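Local coordinates for increased recombination centers protein 6 (Saccharomyces cerevisiae, PDB 3UC9) that acts as a clathrin coat accessory factor with adaptor activity, and is also involved in gross chromosomal rearrangements and telomere healing, at residues Asn28-Leu33 and Val72-Tyr77; Cys52-Ile57 and Leu76-Cys81; Ala128-Phe133 and Asn157-Val162; Val134-Val139 and Ile163-Trp168. All blocks are in the same frame, centred on the assembly; numbering follows the deposited sequence.

Contact 1. Residues Asn28-Leu33 and Val72-Tyr77; sequences NKILVL and VHFDLY
K29 bends early to reach D75. Its CG sits beside the backbone N (chi1 -42°), and a bend at chi2 (-51°) turns the chain along D75 before it runs out extended. D75 leaves its strand in the same direction, so the two side chains lie next to each other on one face of the sheet. K29 NZ forms a salt bridge with D75 OD2 at 2.8 Å, approaching from above the carboxylate plane. The same ammonium donates to N28 OD1 at 2.9 Å. The other carboxylate oxygen, D75 OD1, accepts the backbone N of D62 in strand 59-66. K29 also packs on Y77. Its CB stands 4.2 Å from the centroid of the Y77 ring, over one face in a CH-pi contact, and its CD and CE run past the phenol oxygen.

Beneath this layer, strands 29-33 and 72-77 pair in parallel. N28 O, I30 N, I30 O and V32 N bond in turn to D75 N, D75 O, Y77 N and Y77 O. The amide of N28 adds a weak bond from ND2 to H73 O at 3.3 Å. The opposite face is apolar. I30 CD1 meets F74 CD1 at 3.9 Å, and V32 CG2 meets L76 CD1 at 3.8 Å. Helix 39-50 covers V32 and L76 through L46.

The chemistry is split by the sheet. One face carries the K29-D75 charged pair, with the Y77 ring against the lysine chain; the other face is apolar. The partners on both oxygens of D75 would probably favour its ionised form.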
loop_
_atom_site.group_PDB
_atom_site.type_symbol
_atom_site.label_atom_id
_atom_site.label_comp_id
_atom_site.label_asym_id
_atom_site.label_seq_id
_atom_site.Cartn_x
_atom_site.Cartn_y
_atom_site.Cartn_z
ATOM N N ASN A 28 5.288 12.130 0.880
ATOM C CA ASN A 28 6.004 11.213 1.756
ATOM C C ASN A 28 5.130 10.524 2.795
ATOM O O ASN A 28 5.625 10.120 3.858
ATOM C CB ASN A 28 7.177 11.920 2.447
ATOM C CG ASN A 28 6.735 12.905 3.499
ATOM O OD1 ASN A 28 5.646 13.486 3.417
ATOM N ND2 ASN A 28 7.593 13.110 4.506
ATOM N N LYS A 29 3.850 10.351 2.479
ATOM C CA LYS A 29 2.955 9.637 3.372
ATOM C C LYS A 29 2.730 8.221 2.836
ATOM O O LYS A 29 2.584 8.002 1.625
ATOM C CB LYS A 29 1.624 10.366 3.539
ATOM C CG LYS A 29 1.693 11.879 3.688
ATOM C CD LYS A 29 2.665 12.353 4.753
ATOM C CE LYS A 29 2.727 13.873 4.831
ATOM N NZ LYS A 29 3.937 14.380 5.560
ATOM N N ILE A 30 2.730 7.256 3.744
ATOM C CA ILE A 30 2.300 5.903 3.418
ATOM C C ILE A 30 1.121 5.559 4.322
ATOM O O ILE A 30 1.228 5.615 5.548
ATOM C CB ILE A 30 3.428 4.874 3.573
ATOM C CG1 ILE A 30 4.508 5.116 2.514
ATOM C CG2 ILE A 30 2.866 3.434 3.426
ATOM C CD1 ILE A 30 5.664 4.124 2.582
ATOM N N LEU A 31 -0.021 5.253 3.709
ATOM C CA LEU A 31 -1.223 4.868 4.440
ATOM C C LEU A 31 -1.322 3.346 4.459
ATOM O O LEU A 31 -1.233 2.698 3.418
ATOM C CB LEU A 31 -2.465 5.482 3.791
ATOM C CG LEU A 31 -3.871 5.303 4.377
ATOM C CD1 LEU A 31 -3.871 4.936 5.835
ATOM C CD2 LEU A 31 -4.641 6.610 4.171
ATOM N N VAL A 32 -1.489 2.786 5.654
ATOM C CA VAL A 32 -1.752 1.362 5.807
ATOM C C VAL A 32 -3.159 1.224 6.399
ATOM O O VAL A 32 -3.431 1.705 7.494
ATOM C CB VAL A 32 -0.715 0.665 6.689
ATOM C CG1 VAL A 32 -0.983 -0.843 6.715
ATOM C CG2 VAL A 32 0.718 0.961 6.188
ATOM N N LEU A 33 -4.037 0.581 5.639
ATOM C CA LEU A 33 -5.456 0.469 5.940
ATOM C C LEU A 33 -5.848 -1.009 6.027
ATOM O O LEU A 33 -5.314 -1.841 5.285
ATOM C CB LEU A 33 -6.258 1.141 4.824
ATOM C CG LEU A 33 -7.789 1.067 4.857
ATOM C CD1 LEU A 33 -8.328 1.962 5.961
ATOM C CD2 LEU A 33 -8.406 1.432 3.495
ATOM N N VAL A 72 15.239 7.992 2.937
ATOM C CA VAL A 72 14.203 9.020 2.821
ATOM C C VAL A 72 13.360 8.973 4.092
ATOM O O VAL A 72 13.216 7.918 4.702
ATOM C CB VAL A 72 13.336 8.824 1.561
ATOM C CG1 VAL A 72 12.487 7.556 1.681
ATOM C CG2 VAL A 72 12.475 10.057 1.300
ATOM N N HIS A 73 12.844 10.124 4.515
ATOM C CA HIS A 73 12.004 10.190 5.699
ATOM C C HIS A 73 10.543 10.255 5.278
ATOM O O HIS A 73 10.195 11.024 4.377
ATOM C CB HIS A 73 12.384 11.400 6.553
ATOM C CG HIS A 73 13.746 11.286 7.169
ATOM N ND1 HIS A 73 13.940 10.948 8.492
ATOM C CD2 HIS A 73 14.981 11.438 6.636
ATOM C CE1 HIS A 73 15.235 10.905 8.748
ATOM N NE2 HIS A 73 15.890 11.199 7.639
ATOM N N PHE A 74 9.703 9.440 5.919
ATOM C CA PHE A 74 8.278 9.363 5.568
ATOM C C PHE A 74 7.394 9.296 6.820
ATOM O O PHE A 74 7.870 9.009 7.929
ATOM C CB PHE A 74 8.003 8.165 4.641
ATOM C CG PHE A 74 8.059 6.829 5.334
ATOM C CD1 PHE A 74 6.897 6.169 5.688
ATOM C CD2 PHE A 74 9.278 6.245 5.644
ATOM C CE1 PHE A 74 6.947 4.947 6.330
ATOM C CE2 PHE A 74 9.334 5.042 6.294
ATOM C CZ PHE A 74 8.165 4.387 6.638
ATOM N N ASP A 75 6.108 9.576 6.623
ATOM C CA ASP A 75 5.104 9.493 7.675
ATOM C C ASP A 75 4.197 8.286 7.402
ATOM O O ASP A 75 3.773 8.073 6.272
ATOM C CB ASP A 75 4.262 10.763 7.698
ATOM C CG ASP A 75 5.043 11.998 8.125
ATOM O OD1 ASP A 75 6.169 11.869 8.658
ATOM O OD2 ASP A 75 4.504 13.116 7.943
ATOM N N LEU A 76 3.897 7.528 8.450
ATOM C CA LEU A 76 3.004 6.395 8.386
ATOM C C LEU A 76 1.646 6.832 8.930
ATOM O O LEU A 76 1.546 7.327 10.058
ATOM C CB LEU A 76 3.580 5.240 9.209
ATOM C CG LEU A 76 3.014 3.835 9.073
ATOM C CD1 LEU A 76 3.289 3.279 7.676
ATOM C CD2 LEU A 76 3.624 2.934 10.125
ATOM N N TYR A 77 0.619 6.687 8.102
ATOM C CA TYR A 77 -0.763 6.887 8.516
ATOM C C TYR A 77 -1.430 5.519 8.640
ATOM O O TYR A 77 -1.504 4.762 7.666
ATOM C CB TYR A 77 -1.521 7.722 7.480
ATOM C CG TYR A 77 -1.066 9.160 7.285
ATOM C CD1 TYR A 77 -0.159 9.783 8.146
ATOM C CD2 TYR A 77 -1.601 9.924 6.249
ATOM C CE1 TYR A 77 0.226 11.110 7.946
ATOM C CE2 TYR A 77 -1.235 11.251 6.059
ATOM C CZ TYR A 77 -0.331 11.840 6.905
ATOM O OH TYR A 77 0.013 13.160 6.702
#

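Contact 2. Residues Cys52-Ile57 and Leu76-Cys81; sequences CSSTGI and LYIDSC
I57 and I78 bring the two backbones together, with CA atoms 4.9 Å apart, while C52 and L76 at the other end stand 9.3 Å apart. Loop 52-57 slants in toward strand 76-81. No hydrogen bond links the two segments. The nearest thing to one is the CA-H...O contact from I57 CA to I78 O at 3.4 Å.

I57 rests along the strand. Its CG2, anti to the backbone N, drops onto I78 O at 3.0 Å. Its CG1 arm runs on along the strand to S80, where CD1 presses on S80 CB at 3.5 Å, a tight carbon pair. D79 OD1 lies near the same isoleucine.

I78 points back at the loop and fills its inner side. Its CG2 touches G56 O at 3.4 Å, and its CD1 reaches S54 CB at 3.9 Å. Further along, C52 SG meets the CD2 branch of L76 at 3.9 Å. L46 of helix 39-50 and V60 of strand 59-66 also pack against I78 and L76.

The polar groups of the strand look to other partners. S80 OG bonds to N39 OD1 near the start of helix 39-50, and D79 OD2 accepts from W87 NE1.

The loop is the link between the first helix and the antiparallel edge strand, folded over the next strand of the sheet. Its place in the topology matches the first switch region of small G proteins, consistent with the kinship of this protein to that family.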
loop_
_atom_site.group_PDB
_atom_site.type_symbol
_atom_site.label_atom_id
_atom_site.label_comp_id
_atom_site.label_asym_id
_atom_site.label_seq_id
_atom_site.Cartn_x
_atom_site.Cartn_y
_atom_site.Cartn_z
ATOM N N CYS A 52 7.580 -0.973 13.301
ATOM C CA CYS A 52 6.770 0.002 14.002
ATOM C C CYS A 52 5.836 -0.730 14.961
ATOM O O CYS A 52 4.942 -1.456 14.526
ATOM C CB CYS A 52 5.955 0.812 12.993
ATOM S SG CYS A 52 4.887 2.051 13.735
ATOM N N SER A 53 6.060 -0.543 16.260
ATOM C CA SER A 53 5.217 -1.139 17.297
ATOM C C SER A 53 4.047 -0.215 17.635
ATOM O O SER A 53 4.063 0.486 18.651
ATOM C CB SER A 53 6.042 -1.433 18.557
ATOM O OG SER A 53 7.024 -2.423 18.305
ATOM N N SER A 54 3.034 -0.225 16.774
ATOM C CA SER A 54 1.839 0.591 16.960
ATOM C C SER A 54 0.888 -0.033 17.979
ATOM O O SER A 54 1.092 -1.164 18.438
ATOM C CB SER A 54 1.102 0.767 15.628
ATOM O OG SER A 54 0.593 -0.472 15.155
ATOM N N THR A 55 -0.143 0.732 18.334
ATOM C CA THR A 55 -1.236 0.254 19.180
ATOM C C THR A 55 -2.560 0.163 18.395
ATOM O O THR A 55 -3.431 -0.640 18.734
ATOM C CB THR A 55 -1.405 1.161 20.424
ATOM O OG1 THR A 55 -1.638 2.514 20.013
ATOM C CG2 THR A 55 -0.152 1.105 21.304
ATOM N N GLY A 56 -2.695 0.981 17.349
ATOM C CA GLY A 56 -3.887 0.993 16.495
ATOM C C GLY A 56 -3.815 2.117 15.465
ATOM O O GLY A 56 -2.752 2.375 14.900
ATOM N N ILE A 57 -4.943 2.795 15.242
ATOM C CA ILE A 57 -5.037 3.903 14.279
ATOM C C ILE A 57 -4.296 5.151 14.790
ATOM O O ILE A 57 -4.668 5.702 15.818
ATOM C CB ILE A 57 -6.519 4.301 14.020
ATOM C CG1 ILE A 57 -7.325 3.130 13.437
ATOM C CG2 ILE A 57 -6.598 5.482 13.069
ATOM C CD1 ILE A 57 -8.799 3.453 13.247
ATOM N N LEU A 76 3.897 7.528 8.450
ATOM C CA LEU A 76 3.004 6.395 8.386
ATOM C C LEU A 76 1.646 6.832 8.930
ATOM O O LEU A 76 1.546 7.327 10.058
ATOM C CB LEU A 76 3.580 5.240 9.209
ATOM C CG LEU A 76 3.014 3.835 9.073
ATOM C CD1 LEU A 76 3.289 3.279 7.676
ATOM C CD2 LEU A 76 3.624 2.934 10.125
ATOM N N TYR A 77 0.619 6.687 8.102
ATOM C CA TYR A 77 -0.763 6.887 8.516
ATOM C C TYR A 77 -1.430 5.519 8.640
ATOM O O TYR A 77 -1.504 4.762 7.666
ATOM C CB TYR A 77 -1.521 7.722 7.480
ATOM C CG TYR A 77 -1.066 9.160 7.285
ATOM C CD1 TYR A 77 -0.159 9.783 8.146
ATOM C CD2 TYR A 77 -1.601 9.924 6.249
ATOM C CE1 TYR A 77 0.226 11.110 7.946
ATOM C CE2 TYR A 77 -1.235 11.251 6.059
ATOM C CZ TYR A 77 -0.331 11.840 6.905
ATOM O OH TYR A 77 0.013 13.160 6.702
ATOM N N ILE A 78 -1.895 5.183 9.835
ATOM C CA ILE A 78 -2.531 3.895 10.087
ATOM C C ILE A 78 -4.019 4.158 10.285
ATOM O O ILE A 78 -4.404 5.002 11.101
ATOM C CB ILE A 78 -1.941 3.201 11.316
ATOM C CG1 ILE A 78 -0.415 3.083 11.184
ATOM C CG2 ILE A 78 -2.575 1.809 11.502
ATOM C CD1 ILE A 78 0.290 2.867 12.495
ATOM N N ASP A 79 -4.850 3.479 9.502
ATOM C CA ASP A 79 -6.288 3.682 9.559
ATOM C C ASP A 79 -7.009 2.336 9.505
ATOM O O ASP A 79 -6.413 1.289 9.194
ATOM C CB ASP A 79 -6.753 4.576 8.402
ATOM C CG ASP A 79 -8.037 5.353 8.708
ATOM O OD1 ASP A 79 -8.635 5.194 9.797
ATOM O OD2 ASP A 79 -8.461 6.137 7.830
ATOM N N SER A 80 -8.292 2.386 9.839
ATOM C CA SER A 80 -9.161 1.221 9.832
ATOM C C SER A 80 -10.525 1.646 9.335
ATOM O O SER A 80 -10.880 2.826 9.395
ATOM C CB SER A 80 -9.293 0.649 11.243
ATOM O OG SER A 80 -9.957 -0.597 11.234
ATOM N N CYS A 81 -11.300 0.682 8.867
ATOM C CA CYS A 81 -12.659 0.964 8.425
ATOM C C CYS A 81 -13.541 -0.248 8.617
ATOM O O CYS A 81 -13.060 -1.373 8.607
ATOM C CB CYS A 81 -12.662 1.402 6.954
ATOM S SG CYS A 81 -12.057 0.186 5.770
#

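Contact 3. Residues Ala128-Phe133 and Asn157-Val162; sequences AHRNTF and NAFTNV
N161 holds the turn 129-132 with its amide. ND2 donates to H129 O at 2.8 Å and to T132 O at 2.8 Å. The bond to T132 is nearly straight (169°) and falls on a carbonyl lone pair. On the other side of the amide, OD1 accepts R130 NH2 at 2.6 Å, with the guanidinium and amide planes 74° apart. T160 adds a second grip on R130. Its OG1 donates to R130 O at 2.7 Å on a lone pair, and takes a bond from R130 NE at 2.9 Å. T160 OG1 and N161 OD1 thus both lie at the edge of the guanidinium, near its plane. The arginine chain is bent at chi2 and chi3 (58°), which swings the guanidinium back toward the end of helix 121-127 and puts NE beside T160 OG1.

H129 to T132 form a type I beta turn that leads from helix 121-127 into strand 133-138. The N161 amide bonds the carbonyls of the first and last turn residues. It comes from the loop that leads into strand 163-167. The contact therefore joins two helix-to-strand connections at one end of the Rossmann-like sheet.

R130 NH2 also donates to M125 O of helix 121-127. F159 packs on that helix and lays its ring atom CD1 over one face of the guanidinium, 3.7 Å from R130 NH2. A water bridges the backbones, donating to N131 O at 2.7 Å and accepting from V162 N at 3.0 Å. Beyond it, F133 CB faces V162 CB. I192 of helix 185-195 touches both residues.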
loop_
_atom_site.group_PDB
_atom_site.type_symbol
_atom_site.label_atom_id
_atom_site.label_comp_id
_atom_site.label_asym_id
_atom_site.label_seq_id
_atom_site.Cartn_x
_atom_site.Cartn_y
_atom_site.Cartn_z
ATOM N N ALA A 128 -6.707 8.927 -7.392
ATOM C CA ALA A 128 -5.362 8.904 -6.801
ATOM C C ALA A 128 -4.404 9.796 -7.593
ATOM O O ALA A 128 -4.567 10.006 -8.802
ATOM C CB ALA A 128 -4.795 7.471 -6.745
ATOM N N HIS A 129 -3.408 10.330 -6.893
ATOM C CA HIS A 129 -2.269 10.930 -7.559
ATOM C C HIS A 129 -1.622 9.844 -8.413
ATOM O O HIS A 129 -1.572 8.669 -8.030
ATOM C CB HIS A 129 -1.275 11.490 -6.534
ATOM C CG HIS A 129 -0.182 12.323 -7.134
ATOM N ND1 HIS A 129 0.891 11.773 -7.798
ATOM C CD2 HIS A 129 0.001 13.665 -7.173
ATOM C CE1 HIS A 129 1.688 12.738 -8.223
ATOM N NE2 HIS A 129 1.175 13.896 -7.848
ATOM N N ARG A 130 -1.135 10.258 -9.573
ATOM C CA ARG A 130 -0.621 9.347 -10.594
ATOM C C ARG A 130 0.669 8.609 -10.203
ATOM O O ARG A 130 1.005 7.618 -10.830
ATOM C CB ARG A 130 -0.432 10.120 -11.922
ATOM C CG ARG A 130 -1.741 10.613 -12.586
ATOM C CD ARG A 130 -2.444 9.526 -13.429
ATOM N NE ARG A 130 -2.769 8.350 -12.628
ATOM C CZ ARG A 130 -3.861 8.200 -11.878
ATOM N NH1 ARG A 130 -4.807 9.134 -11.835
ATOM N NH2 ARG A 130 -4.012 7.089 -11.164
ATOM N N ASN A 131 1.374 9.072 -9.173
ATOM C CA ASN A 131 2.628 8.436 -8.696
ATOM C C ASN A 131 2.473 7.471 -7.496
ATOM O O ASN A 131 3.387 6.674 -7.194
ATOM C CB ASN A 131 3.642 9.529 -8.324
ATOM C CG ASN A 131 5.042 8.978 -8.028
ATOM O OD1 ASN A 131 5.631 8.273 -8.858
ATOM N ND2 ASN A 131 5.598 9.332 -6.851
ATOM N N THR A 132 1.338 7.549 -6.812
ATOM C CA THR A 132 1.085 6.760 -5.610
ATOM C C THR A 132 1.113 5.261 -5.899
ATOM O O THR A 132 0.369 4.774 -6.748
ATOM C CB THR A 132 -0.282 7.142 -4.979
ATOM O OG1 THR A 132 -0.330 8.559 -4.728
ATOM C CG2 THR A 132 -0.513 6.420 -3.677
ATOM N N PHE A 133 1.960 4.510 -5.201
ATOM C CA PHE A 133 1.874 3.054 -5.321
ATOM C C PHE A 133 0.663 2.515 -4.535
ATOM O O PHE A 133 0.252 3.089 -3.514
ATOM C CB PHE A 133 3.196 2.353 -4.948
ATOM C CG PHE A 133 3.536 2.335 -3.469
ATOM C CD1 PHE A 133 2.902 1.460 -2.595
ATOM C CD2 PHE A 133 4.559 3.130 -2.971
ATOM C CE1 PHE A 133 3.256 1.412 -1.245
ATOM C CE2 PHE A 133 4.913 3.089 -1.620
ATOM C CZ PHE A 133 4.257 2.233 -0.761
ATOM N N ASN A 157 -0.491 -2.805 -15.133
ATOM C CA ASN A 157 -0.188 -1.810 -16.169
ATOM C C ASN A 157 -1.405 -0.973 -16.578
ATOM O O ASN A 157 -1.387 -0.312 -17.620
ATOM C CB ASN A 157 0.442 -2.498 -17.387
ATOM C CG ASN A 157 -0.206 -3.832 -17.704
ATOM O OD1 ASN A 157 -1.437 -3.963 -17.679
ATOM N ND2 ASN A 157 0.618 -4.839 -17.991
ATOM N N ALA A 158 -2.442 -0.979 -15.741
ATOM C CA ALA A 158 -3.695 -0.271 -16.026
ATOM C C ALA A 158 -3.561 1.247 -15.870
ATOM O O ALA A 158 -4.289 2.012 -16.523
ATOM C CB ALA A 158 -4.818 -0.801 -15.115
ATOM N N PHE A 159 -2.631 1.674 -15.017
ATOM C CA PHE A 159 -2.434 3.085 -14.703
ATOM C C PHE A 159 -0.942 3.440 -14.658
ATOM O O PHE A 159 -0.071 2.565 -14.666
ATOM C CB PHE A 159 -3.083 3.427 -13.349
ATOM C CG PHE A 159 -4.592 3.474 -13.381
ATOM C CD1 PHE A 159 -5.258 4.669 -13.629
ATOM C CD2 PHE A 159 -5.338 2.334 -13.140
ATOM C CE1 PHE A 159 -6.637 4.723 -13.651
ATOM C CE2 PHE A 159 -6.725 2.378 -13.166
ATOM C CZ PHE A 159 -7.372 3.575 -13.424
ATOM N N THR A 160 -0.642 4.734 -14.603
ATOM C CA THR A 160 0.730 5.175 -14.346
ATOM C C THR A 160 1.264 4.523 -13.056
ATOM O O THR A 160 2.448 4.180 -12.952
ATOM C CB THR A 160 0.805 6.716 -14.181
ATOM O OG1 THR A 160 -0.185 7.134 -13.238
ATOM C CG2 THR A 160 0.573 7.437 -15.511
ATOM N N ASN A 161 0.381 4.376 -12.071
ATOM C CA ASN A 161 0.738 3.877 -10.740
ATOM C C ASN A 161 1.225 2.440 -10.733
ATOM O O ASN A 161 0.769 1.622 -11.537
ATOM C CB ASN A 161 -0.488 3.923 -9.826
ATOM C CG ASN A 161 -1.191 5.245 -9.858
ATOM O OD1 ASN A 161 -1.850 5.600 -10.843
ATOM N ND2 ASN A 161 -1.088 5.978 -8.776
ATOM N N VAL A 162 2.147 2.136 -9.823
ATOM C CA VAL A 162 2.480 0.757 -9.505
ATOM C C VAL A 162 1.321 0.214 -8.678
ATOM O O VAL A 162 0.999 0.757 -7.615
ATOM C CB VAL A 162 3.798 0.659 -8.715
ATOM C CG1 VAL A 162 4.037 -0.782 -8.222
ATOM C CG2 VAL A 162 4.965 1.163 -9.577
HETATM O O HOH W 1 3.736 4.283 -8.395
#

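Contact 4. Residues Val134-Val139 and Ile163-Trp168; sequences VVLVNV and IEFVNW. Unlike the reference sequence in segment 134-139: V137 (reference Ala).
L136 and F165 run side by side and form the apolar centre. L136 CD1 sits over the middle of the F165 ring, 4.0 Å from its centroid, in a CH-pi contact. The other branch, CD2, meets ring atom CE1 of F165 at 3.5 Å. I163 CG2 closes on L136 CD1 at 4.1 Å. L121 of helix 121-127 packs on I163 and F165.

The other face carries V135, V137 and V166. V135 CG1 meets V166 CG2 at 4.2 Å. I192 and I189 of helix 185-195 lie against V135 and V137. Just beyond the strand end, W168 CB presses on V137 CG1 at 3.6 Å.

The strands are parallel neighbours in full register, V134 to N138 against I163 to N167. With helix 145-155 they make a beta-alpha-beta unit of the Rossmann-like fold. Five backbone hydrogen bonds join them, from E164 N to V134 O up to W168 N to N138 O.

An amide pair closes the C-terminal end of the strands. N138 ND2 donates to N167 OD1 at 2.9 Å in a nearly straight bond (170°), with the amide planes 47° apart. N138 OD1 accepts I112 N. Near the other end, E164 leads away from the partner strand to a salt bridge with R188.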
loop_
_atom_site.group_PDB
_atom_site.type_symbol
_atom_site.label_atom_id
_atom_site.label_comp_id
_atom_site.label_asym_id
_atom_site.label_seq_id
_atom_site.Cartn_x
_atom_site.Cartn_y
_atom_site.Cartn_z
ATOM N N VAL A 134 0.072 1.428 -5.027
ATOM C CA VAL A 134 -1.067 0.795 -4.355
ATOM C C VAL A 134 -0.827 -0.698 -4.267
ATOM O O VAL A 134 -0.740 -1.377 -5.295
ATOM C CB VAL A 134 -2.387 1.033 -5.093
ATOM C CG1 VAL A 134 -3.519 0.366 -4.324
ATOM C CG2 VAL A 134 -2.651 2.540 -5.246
ATOM N N VAL A 135 -0.698 -1.189 -3.042
ATOM C CA VAL A 135 -0.481 -2.613 -2.794
ATOM C C VAL A 135 -1.672 -3.153 -2.040
ATOM O O VAL A 135 -2.039 -2.632 -0.990
ATOM C CB VAL A 135 0.786 -2.863 -1.979
ATOM C CG1 VAL A 135 0.943 -4.374 -1.671
ATOM C CG2 VAL A 135 2.022 -2.310 -2.718
ATOM N N LEU A 136 -2.274 -4.206 -2.588
ATOM C CA LEU A 136 -3.392 -4.884 -1.971
ATOM C C LEU A 136 -2.863 -6.198 -1.432
ATOM O O LEU A 136 -2.464 -7.086 -2.198
ATOM C CB LEU A 136 -4.498 -5.126 -2.979
ATOM C CG LEU A 136 -5.058 -3.844 -3.611
ATOM C CD1 LEU A 136 -4.275 -3.435 -4.861
ATOM C CD2 LEU A 136 -6.516 -4.026 -3.948
ATOM N N VAL A 137 -2.838 -6.292 -0.107
ATOM C CA VAL A 137 -2.251 -7.422 0.587
ATOM C C VAL A 137 -3.361 -8.366 1.000
ATOM O O VAL A 137 -4.203 -8.022 1.822
ATOM C CB VAL A 137 -1.455 -6.965 1.817
ATOM C CG1 VAL A 137 -0.890 -8.175 2.559
ATOM C CG2 VAL A 137 -0.341 -6.002 1.417
ATOM N N ASN A 138 -3.383 -9.550 0.402
ATOM C CA ASN A 138 -4.347 -10.563 0.759
ATOM C C ASN A 138 -3.870 -11.472 1.888
ATOM O O ASN A 138 -2.805 -12.089 1.786
ATOM C CB ASN A 138 -4.675 -11.445 -0.433
ATOM C CG ASN A 138 -5.590 -12.589 -0.051
ATOM O OD1 ASN A 138 -6.711 -12.364 0.415
ATOM N ND2 ASN A 138 -5.099 -13.821 -0.194
ATOM N N VAL A 139 -4.694 -11.594 2.923
ATOM C CA VAL A 139 -4.387 -12.440 4.072
ATOM C C VAL A 139 -5.193 -13.749 4.072
ATOM O O VAL A 139 -4.956 -14.607 4.920
ATOM C CB VAL A 139 -4.612 -11.699 5.409
ATOM C CG1 VAL A 139 -3.744 -10.454 5.478
ATOM C CG2 VAL A 139 -6.090 -11.359 5.614
ATOM N N ILE A 163 0.676 -0.826 -9.189
ATOM C CA ILE A 163 -0.430 -1.473 -8.486
ATOM C C ILE A 163 -0.085 -2.941 -8.418
ATOM O O ILE A 163 0.225 -3.537 -9.444
ATOM C CB ILE A 163 -1.761 -1.328 -9.233
ATOM C CG1 ILE A 163 -2.123 0.142 -9.420
ATOM C CG2 ILE A 163 -2.878 -2.074 -8.482
ATOM C CD1 ILE A 163 -3.386 0.354 -10.203
ATOM N N GLU A 164 -0.119 -3.519 -7.226
ATOM C CA GLU A 164 0.164 -4.932 -7.107
ATOM C C GLU A 164 -0.607 -5.628 -5.997
ATOM O O GLU A 164 -0.683 -5.143 -4.873
ATOM C CB GLU A 164 1.659 -5.159 -6.921
ATOM C CG GLU A 164 2.112 -6.538 -7.355
ATOM C CD GLU A 164 3.581 -6.597 -7.733
ATOM O OE1 GLU A 164 4.045 -5.732 -8.509
ATOM O OE2 GLU A 164 4.269 -7.518 -7.255
ATOM N N PHE A 165 -1.151 -6.793 -6.342
ATOM C CA PHE A 165 -1.751 -7.701 -5.375
ATOM C C PHE A 165 -0.665 -8.653 -4.862
ATOM O O PHE A 165 0.111 -9.190 -5.655
ATOM C CB PHE A 165 -2.883 -8.510 -6.028
ATOM C CG PHE A 165 -4.091 -7.680 -6.380
ATOM C CD1 PHE A 165 -5.203 -7.673 -5.552
ATOM C CD2 PHE A 165 -4.103 -6.885 -7.516
ATOM C CE1 PHE A 165 -6.318 -6.897 -5.867
ATOM C CE2 PHE A 165 -5.212 -6.116 -7.835
ATOM C CZ PHE A 165 -6.321 -6.131 -7.011
ATOM N N VAL A 166 -0.612 -8.847 -3.544
ATOM C CA VAL A 166 0.415 -9.696 -2.910
ATOM C C VAL A 166 -0.215 -10.567 -1.819
ATOM O O VAL A 166 -1.023 -10.088 -1.028
ATOM C CB VAL A 166 1.543 -8.821 -2.289
ATOM C CG1 VAL A 166 2.596 -9.695 -1.598
ATOM C CG2 VAL A 166 2.225 -7.972 -3.355
ATOM N N ASN A 167 0.134 -11.855 -1.785
ATOM C CA ASN A 167 -0.269 -12.729 -0.690
ATOM C C ASN A 167 0.674 -12.561 0.499
ATOM O O ASN A 167 1.890 -12.488 0.316
ATOM C CB ASN A 167 -0.240 -14.198 -1.132
ATOM C CG ASN A 167 -1.545 -14.670 -1.727
ATOM O OD1 ASN A 167 -2.587 -14.055 -1.540
ATOM N ND2 ASN A 167 -1.497 -15.809 -2.436
ATOM N N TRP A 168 0.115 -12.517 1.709
ATOM C CA TRP A 168 0.911 -12.514 2.936
ATOM C C TRP A 168 0.312 -13.446 3.997
ATOM O O TRP A 168 -0.820 -13.258 4.431
ATOM C CB TRP A 168 1.048 -11.095 3.481
ATOM C CG TRP A 168 1.871 -11.008 4.732
ATOM C CD1 TRP A 168 3.153 -11.458 4.910
ATOM C CD2 TRP A 168 1.470 -10.436 5.975
ATOM N NE1 TRP A 168 3.572 -11.196 6.199
ATOM C CE2 TRP A 168 2.555 -10.573 6.873
ATOM C CE3 TRP A 168 0.293 -9.820 6.423
ATOM C CZ2 TRP A 168 2.502 -10.108 8.190
ATOM C CZ3 TRP A 168 0.238 -9.363 7.736
ATOM C CH2 TRP A 168 1.341 -9.511 8.604
#

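In the fold
Contacts 1 and 4 are buried strand pairings in one six-stranded sheet, with centres about 17 Å apart. Strand 103-110 lies between strands 29-35 and 133-138. Contact 4 is mainly apolar, with an amide pair at its end, while contact 1 carries a charged pair on one face. Contacts 2 and 3 are partly buried and involve loops. Contact 2 shares strand 71-81 with contact 1 and has no hydrogen bond across it. Contact 3 is rich in them and leads directly into contact 4: V162 O lies 2.8 Å from V134 N, a probable hydrogen bond. Contacts 2 and 3 lie on opposite sides of the chain's centre.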